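Side-chain contacts in delta-1-pyrroline-5-carboxylate dehydrogenase, mitochondrial (Mus musculus, PDB 4E3X), which oxidises L-glutamate gamma-semialdehyde to L-glutamate with NAD+, the second step in the mitochondrial breakdown of proline: residues B[69-74]-B[102-107]; B[83-88]-B[378-383]; B[151-156]-B[341-346]. All blocks are in the same frame, centred on the assembly; numbering follows the deposited sequence.

Interaction 1: B[69-74]-B[102-107]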
# COMPACT_ATOMS: atom_id res chain seq x y z
N GLY B 69 -10.52 21.25 16.81
CA GLY B 69 -9.51 22.21 17.22
C GLY B 69 -9.34 22.11 18.72
O GLY B 69 -9.00 21.05 19.25
N ASP B 70 -9.60 23.21 19.42
CA ASP B 70 -9.61 23.20 20.88
C ASP B 70 -11.01 23.38 21.43
O ASP B 70 -11.21 23.51 22.63
CB ASP B 70 -8.67 24.28 21.44
CG ASP B 70 -7.21 23.94 21.22
OD1 ASP B 70 -6.88 22.74 21.31
OD2 ASP B 70 -6.41 24.85 20.94
N GLU B 71 -11.99 23.39 20.53
CA GLU B 71 -13.38 23.63 20.93
C GLU B 71 -14.08 22.34 21.35
O GLU B 71 -14.04 21.34 20.63
CB GLU B 71 -14.18 24.28 19.79
CG GLU B 71 -15.62 24.60 20.16
CD GLU B 71 -16.45 25.17 19.01
OE1 GLU B 71 -15.91 25.35 17.89
OE2 GLU B 71 -17.65 25.44 19.24
N GLU B 72 -14.73 22.37 22.51
CA GLU B 72 -15.55 21.26 22.96
C GLU B 72 -16.96 21.50 22.45
O GLU B 72 -17.56 22.54 22.72
CB GLU B 72 -15.53 21.14 24.48
CG GLU B 72 -14.14 20.90 25.05
CD GLU B 72 -14.13 20.66 26.55
OE1 GLU B 72 -15.21 20.67 27.17
OE2 GLU B 72 -13.03 20.46 27.11
N VAL B 73 -17.48 20.54 21.68
CA VAL B 73 -18.75 20.73 20.99
C VAL B 73 -19.74 19.64 21.38
O VAL B 73 -19.40 18.46 21.41
CB VAL B 73 -18.56 20.70 19.46
CG1 VAL B 73 -19.85 21.08 18.76
CG2 VAL B 73 -17.43 21.64 19.05
N TRP B 74 -20.98 20.05 21.65
CA TRP B 74 -22.05 19.12 21.97
C TRP B 74 -23.13 19.14 20.91
O TRP B 74 -23.40 20.18 20.30
CB TRP B 74 -22.66 19.44 23.35
CG TRP B 74 -21.74 19.01 24.43
CD1 TRP B 74 -20.75 19.76 25.01
CD2 TRP B 74 -21.68 17.72 25.04
NE1 TRP B 74 -20.08 19.01 25.94
CE2 TRP B 74 -20.63 17.75 25.98
CE3 TRP B 74 -22.40 16.53 24.87
CZ2 TRP B 74 -20.30 16.65 26.77
CZ3 TRP B 74 -22.07 15.43 25.65
CH2 TRP B 74 -21.03 15.50 26.59
N LEU B 102 -19.07 17.23 11.52
CA LEU B 102 -18.04 16.45 10.84
C LEU B 102 -17.42 17.25 9.70
O LEU B 102 -16.21 17.26 9.52
CB LEU B 102 -18.62 15.13 10.35
CG LEU B 102 -18.99 14.11 11.43
CD1 LEU B 102 -19.69 12.93 10.80
CD2 LEU B 102 -17.77 13.66 12.24
N ASN B 103 -18.26 17.93 8.92
CA ASN B 103 -17.74 18.73 7.84
C ASN B 103 -16.92 19.93 8.33
O ASN B 103 -15.91 20.30 7.73
CB ASN B 103 -18.85 19.14 6.87
CG ASN B 103 -19.22 18.00 5.91
OD1 ASN B 103 -20.39 17.61 5.80
ND2 ASN B 103 -18.22 17.46 5.24
N ARG B 104 -17.35 20.54 9.44
CA ARG B 104 -16.58 21.60 10.07
C ARG B 104 -15.22 21.08 10.51
O ARG B 104 -14.20 21.76 10.36
CB ARG B 104 -17.33 22.13 11.28
CG ARG B 104 -16.59 23.26 11.94
CD ARG B 104 -17.56 24.30 12.42
NE ARG B 104 -18.13 23.95 13.71
CZ ARG B 104 -17.49 24.09 14.86
NH1 ARG B 104 -16.25 24.55 14.86
NH2 ARG B 104 -18.08 23.78 16.00
N ALA B 105 -15.21 19.87 11.06
CA ALA B 105 -13.96 19.25 11.51
C ALA B 105 -13.02 18.99 10.34
O ALA B 105 -11.81 19.22 10.47
CB ALA B 105 -14.26 17.95 12.24
N ILE B 106 -13.56 18.52 9.22
CA ILE B 106 -12.76 18.33 8.01
C ILE B 106 -12.14 19.65 7.56
O ILE B 106 -10.94 19.73 7.31
CB ILE B 106 -13.61 17.73 6.86
CG1 ILE B 106 -13.98 16.28 7.17
CG2 ILE B 106 -12.87 17.84 5.52
CD1 ILE B 106 -15.07 15.72 6.27
N ASP B 107 -12.97 20.69 7.45
CA ASP B 107 -12.47 21.97 6.96
C ASP B 107 -11.34 22.50 7.84
O ASP B 107 -10.33 22.98 7.33
CB ASP B 107 -13.60 23.01 6.89
CG ASP B 107 -14.69 22.64 5.91
OD1 ASP B 107 -14.51 21.68 5.12
OD2 ASP B 107 -15.74 23.31 5.92
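Glu71 and Arg104 both set CG opposite the backbone N, but they differ beyond it: the glutamate runs out straight, whereas the arginine bends at chi2 (142°) and again at chi3, which turns its guanidinium end to the carboxylate. The two side chains meet at about a right angle. Arg104 approaches end-on and places both terminal nitrogens on one carboxylate oxygen, in a salt bridge: NH1 lies 3.2 Å from Glu71 OE1, and NH2 lies 3.3 Å from the same OE1. Both donors come from one face of the carboxylate, whose plane is turned 37° from that of the guanidinium. NH1 arrives on the syn side but still tilted out of the plane, NH2 from farther above it (51° out), so the bonds are oblique to the carboxylate. Glu71 OE2 stays farther off, 3.7 Å from Arg104 NH2. Beside the ion pair, Val73 CG2 packs at 3.8 Å from Arg104 NH2. The contact links the edge strand 71-73 of the four-stranded mixed sheet to helix 99-118. Strand 62-68, next in the sheet, reaches the same helix through Val68, which touches Ala105. Glu71 and Arg104 are exposed at the surface, and in this contact the arginine bonds a single oxygen of the carboxylate. The pairing is therefore likely to be a modest, solvent-screened attraction, its two hydrogen bonds both spent on OE1.

Interaction 2: B[83-88]-B[378-383]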
# COMPACT_ATOMS: atom_id res chain seq x y z
N SER B 83 -20.62 0.40 31.94
CA SER B 83 -19.62 -0.54 32.41
C SER B 83 -20.13 -1.96 32.14
O SER B 83 -21.20 -2.33 32.61
CB SER B 83 -19.39 -0.35 33.91
OG SER B 83 -18.36 -1.21 34.38
N PRO B 84 -19.37 -2.76 31.37
CA PRO B 84 -19.92 -4.05 30.94
C PRO B 84 -20.33 -4.99 32.08
O PRO B 84 -21.28 -5.77 31.92
CB PRO B 84 -18.76 -4.66 30.13
CG PRO B 84 -18.08 -3.47 29.57
CD PRO B 84 -18.13 -2.42 30.66
N PHE B 85 -19.61 -4.94 33.20
CA PHE B 85 -19.88 -5.83 34.33
C PHE B 85 -20.85 -5.24 35.35
O PHE B 85 -21.20 -5.88 36.34
CB PHE B 85 -18.57 -6.25 35.00
CG PHE B 85 -17.71 -5.09 35.42
CD1 PHE B 85 -17.87 -4.49 36.66
CD2 PHE B 85 -16.73 -4.59 34.57
CE1 PHE B 85 -17.08 -3.41 37.05
CE2 PHE B 85 -15.93 -3.52 34.95
CZ PHE B 85 -16.10 -2.93 36.19
N ASN B 86 -21.29 -4.01 35.10
CA ASN B 86 -22.26 -3.33 35.96
C ASN B 86 -22.92 -2.26 35.11
O ASN B 86 -22.57 -1.08 35.22
CB ASN B 86 -21.58 -2.69 37.17
CG ASN B 86 -22.57 -2.00 38.10
OD1 ASN B 86 -23.78 -2.23 38.03
ND2 ASN B 86 -22.06 -1.14 38.98
N HIS B 87 -23.84 -2.68 34.26
CA HIS B 87 -24.32 -1.80 33.20
C HIS B 87 -25.23 -0.68 33.71
O HIS B 87 -25.59 0.21 32.95
CB HIS B 87 -24.94 -2.56 32.02
CG HIS B 87 -25.84 -3.68 32.43
ND1 HIS B 87 -26.94 -3.50 33.24
CD2 HIS B 87 -25.82 -5.00 32.11
CE1 HIS B 87 -27.55 -4.66 33.42
NE2 HIS B 87 -26.89 -5.59 32.74
N ALA B 88 -25.58 -0.72 34.99
CA ALA B 88 -26.26 0.41 35.62
C ALA B 88 -25.31 1.61 35.76
O ALA B 88 -25.77 2.74 35.94
CB ALA B 88 -26.82 0.01 36.98
N GLY B 378 -16.07 -12.55 36.90
CA GLY B 378 -16.58 -11.59 37.86
C GLY B 378 -16.15 -10.16 37.59
O GLY B 378 -15.70 -9.84 36.50
N ASP B 379 -16.30 -9.32 38.61
CA ASP B 379 -15.99 -7.89 38.53
C ASP B 379 -14.48 -7.70 38.63
O ASP B 379 -13.88 -8.03 39.65
CB ASP B 379 -16.72 -7.20 39.69
CG ASP B 379 -16.47 -5.70 39.76
OD1 ASP B 379 -15.40 -5.21 39.37
OD2 ASP B 379 -17.38 -4.99 40.25
N PRO B 380 -13.85 -7.17 37.56
CA PRO B 380 -12.39 -7.09 37.52
C PRO B 380 -11.83 -5.96 38.39
O PRO B 380 -10.66 -6.01 38.76
CB PRO B 380 -12.10 -6.79 36.05
CG PRO B 380 -13.30 -6.00 35.60
CD PRO B 380 -14.48 -6.57 36.36
N ALA B 381 -12.66 -4.98 38.71
CA ALA B 381 -12.23 -3.87 39.56
C ALA B 381 -12.27 -4.28 41.03
O ALA B 381 -11.42 -3.86 41.82
CB ALA B 381 -13.10 -2.65 39.31
N GLU B 382 -13.25 -5.09 41.39
CA GLU B 382 -13.44 -5.49 42.78
C GLU B 382 -12.63 -6.73 43.14
O GLU B 382 -12.15 -6.87 44.27
CB GLU B 382 -14.92 -5.73 43.08
CG GLU B 382 -15.80 -4.51 42.88
CD GLU B 382 -15.33 -3.31 43.68
OE1 GLU B 382 -15.00 -3.48 44.88
OE2 GLU B 382 -15.29 -2.20 43.10
N ASP B 383 -12.49 -7.63 42.18
CA ASP B 383 -11.84 -8.91 42.42
C ASP B 383 -10.71 -9.12 41.42
O ASP B 383 -10.94 -9.49 40.27
CB ASP B 383 -12.86 -10.04 42.30
CG ASP B 383 -12.31 -11.38 42.75
OD1 ASP B 383 -11.09 -11.51 42.98
OD2 ASP B 383 -13.12 -12.33 42.88
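Phe85 leaves the backbone with CB directed at 378-383, and a chi1 of 54° sets CG between the backbone N and the carbonyl carbon, which delivers the ring to Asp379 and Pro380. From there the ring is met on one face by the proline: CG is 3.7 Å from Pro380 CD, and CD2 comes to 3.5 Å from the same CD. Farther along this flank, CE2 lies 3.7 Å from Pro380 CG. The proline CD stands 15° off the ring normal in a CH-pi contact, while Ser83 OG sits over the opposite face. On the other flank CD1 is 3.6 Å from Asp379 CG, and CE1 reaches to 3.4 Å from Asp379 OD1, with ring and carboxylate planes 46° apart. Phe85 itself occupies the third position of a type I beta turn, Ser83 to Asn86, between strands 78-83 and 89-95. Facing it, Asp379 OD1 accepts from Ala381 N at 2.8 Å, nearly in line with its C-O bond, an Asx turn, and also from Glu382 N at 3.0 Å, from above the carboxylate plane, which makes it an Asx motif. With an alanine in place of Asp379 the acceptor is gone, and the amides of Ala381 and Glu382 would probably lose their mate while a gap opened beside CD1 and CE1. At the tip, CZ finds Ala381 CB at 4.3 Å, and Tyr428 of strand 428-436 also touches Phe85.

Interaction 3: B[151-156]-B[341-346]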
# COMPACT_ATOMS: atom_id res chain seq x y z
N GLN B 151 -14.37 -0.93 29.43
CA GLN B 151 -14.35 -2.02 28.46
C GLN B 151 -14.41 -3.41 29.11
O GLN B 151 -14.51 -4.41 28.42
CB GLN B 151 -13.15 -1.91 27.52
CG GLN B 151 -13.24 -0.77 26.52
CD GLN B 151 -11.93 -0.05 26.36
OE1 GLN B 151 -11.65 0.92 27.07
NE2 GLN B 151 -11.09 -0.52 25.44
N GLY B 152 -14.36 -3.46 30.44
CA GLY B 152 -14.51 -4.71 31.16
C GLY B 152 -13.26 -5.57 31.24
O GLY B 152 -13.35 -6.77 31.49
N LYS B 153 -12.10 -4.97 30.99
CA LYS B 153 -10.84 -5.70 31.06
C LYS B 153 -10.36 -5.98 32.48
O LYS B 153 -10.59 -5.18 33.39
CB LYS B 153 -9.74 -4.95 30.30
CG LYS B 153 -10.04 -4.80 28.81
CD LYS B 153 -8.79 -4.74 27.95
CE LYS B 153 -9.19 -4.83 26.49
NZ LYS B 153 -8.02 -4.86 25.56
N THR B 154 -9.68 -7.10 32.66
CA THR B 154 -8.96 -7.35 33.90
C THR B 154 -7.70 -6.50 33.95
O THR B 154 -7.28 -5.91 32.94
CB THR B 154 -8.54 -8.82 34.01
OG1 THR B 154 -7.75 -9.15 32.85
CG2 THR B 154 -9.76 -9.73 34.09
N VAL B 155 -7.08 -6.44 35.12
CA VAL B 155 -5.83 -5.71 35.30
C VAL B 155 -4.80 -6.04 34.22
O VAL B 155 -4.29 -5.14 33.55
CB VAL B 155 -5.18 -6.02 36.66
CG1 VAL B 155 -3.83 -5.34 36.76
CG2 VAL B 155 -6.09 -5.58 37.80
N ILE B 156 -4.51 -7.32 34.02
CA ILE B 156 -3.46 -7.67 33.08
C ILE B 156 -3.86 -7.40 31.64
O ILE B 156 -3.02 -6.98 30.84
CB ILE B 156 -2.98 -9.13 33.26
CG1 ILE B 156 -1.77 -9.42 32.36
CG2 ILE B 156 -4.10 -10.12 32.97
CD1 ILE B 156 -0.61 -8.45 32.55
N PHE B 341 -10.25 -17.57 26.06
CA PHE B 341 -11.09 -16.97 27.09
C PHE B 341 -10.63 -15.65 27.70
O PHE B 341 -11.43 -14.96 28.32
CB PHE B 341 -11.34 -17.99 28.21
CG PHE B 341 -12.00 -19.27 27.76
CD1 PHE B 341 -13.04 -19.23 26.84
CD2 PHE B 341 -11.59 -20.49 28.24
CE1 PHE B 341 -13.65 -20.40 26.41
CE2 PHE B 341 -12.20 -21.67 27.82
CZ PHE B 341 -13.23 -21.62 26.91
N GLU B 342 -9.36 -15.28 27.54
CA GLU B 342 -8.92 -13.98 28.03
C GLU B 342 -9.73 -12.88 27.36
O GLU B 342 -10.05 -12.97 26.17
CB GLU B 342 -7.42 -13.77 27.83
CG GLU B 342 -6.58 -14.55 28.82
CD GLU B 342 -5.09 -14.35 28.62
OE1 GLU B 342 -4.63 -14.30 27.46
OE2 GLU B 342 -4.37 -14.25 29.63
N TYR B 343 -10.07 -11.85 28.14
CA TYR B 343 -10.98 -10.79 27.70
C TYR B 343 -12.26 -11.38 27.07
O TYR B 343 -12.83 -10.82 26.13
CB TYR B 343 -10.28 -9.75 26.80
CG TYR B 343 -11.14 -8.52 26.56
CD1 TYR B 343 -11.81 -7.90 27.61
CD2 TYR B 343 -11.27 -7.97 25.28
CE1 TYR B 343 -12.61 -6.79 27.40
CE2 TYR B 343 -12.06 -6.85 25.07
CZ TYR B 343 -12.72 -6.27 26.14
OH TYR B 343 -13.52 -5.16 25.94
N GLY B 344 -12.70 -12.51 27.61
CA GLY B 344 -13.91 -13.16 27.13
C GLY B 344 -13.88 -13.55 25.66
O GLY B 344 -14.93 -13.59 25.01
N GLY B 345 -12.69 -13.81 25.13
CA GLY B 345 -12.54 -14.17 23.72
C GLY B 345 -12.81 -13.03 22.76
O GLY B 345 -12.96 -13.25 21.55
N GLN B 346 -12.88 -11.80 23.27
CA GLN B 346 -13.20 -10.64 22.44
C GLN B 346 -11.96 -10.06 21.78
O GLN B 346 -11.66 -8.87 21.91
CB GLN B 346 -13.90 -9.58 23.28
CG GLN B 346 -15.16 -10.11 23.95
CD GLN B 346 -15.80 -9.06 24.82
OE1 GLN B 346 -16.86 -8.52 24.49
NE2 GLN B 346 -15.15 -8.73 25.94
O HOH W 1 -16.13 -6.70 27.79
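Lys153 and Tyr343 bring the backbones nearest, their CA atoms 6.1 Å apart. Gly152, with phi 81°, ends helix 140-151, and the chain passes through Lys153 to Thr154, the N-cap of the next helix. Across from it, Tyr343, Gly344 and Gly345 all have positive phi and form a tight left-handed turn after helix 329-341. The tyrosine extends out of this turn with CG turned opposite the backbone nitrogen (chi1 -169°), and its OH donates to Gln151 O at 2.8 Å, tilted from the carbonyl plane. A water bridges that same carbonyl to Gln346 NE2. The ring is sandwiched: Lys153 CE lies over one face, 3.8 Å from the centroid, and Gln346 NE2 over the other. Lys153 NZ, 4.7 Å from the Tyr343 centroid, adds a cation-pi contact, but its stronger partners are Asn211 O and Asp161. Gln346 NE2 also bonds Tyr343 O at 3.1 Å. The Gln151 amide is held by Phe210 O and Thr213. Gln346 O receives Asn211 ND2. Segment 341-346 lies in the loop that leads on to the nucleophile Cys348, and the contact forms a buried second shell behind Asn211, probably the transition-state stabiliser of the aldehyde dehydrogenase active site.

From the N terminus, strand 71-73 opens interaction 1, and 83-88 opens interaction 2 before 102-107 closes the first; these two therefore cross. Interaction 1 closes a short loop between the outermost strand 71-73 and helix 99-118. Next, 151-156 starts interaction 3, closed by 341-346 after the parallel five-stranded sheet; it ties the junction of helices 140-151 and 155-180 to the loop before the catalytic cysteine. Only then does 378-383 close interaction 2, with interaction 3 nested inside, tying the turn between strands 78-83 and 89-95 to the loop between helices 361-372 and 394-409. These two touch, Pro84 packing on Gln151 and Gly152, Pro380 on Lys153 and Thr154. Interaction 1 lies apart, its centre about 33 Å from that of interaction 3.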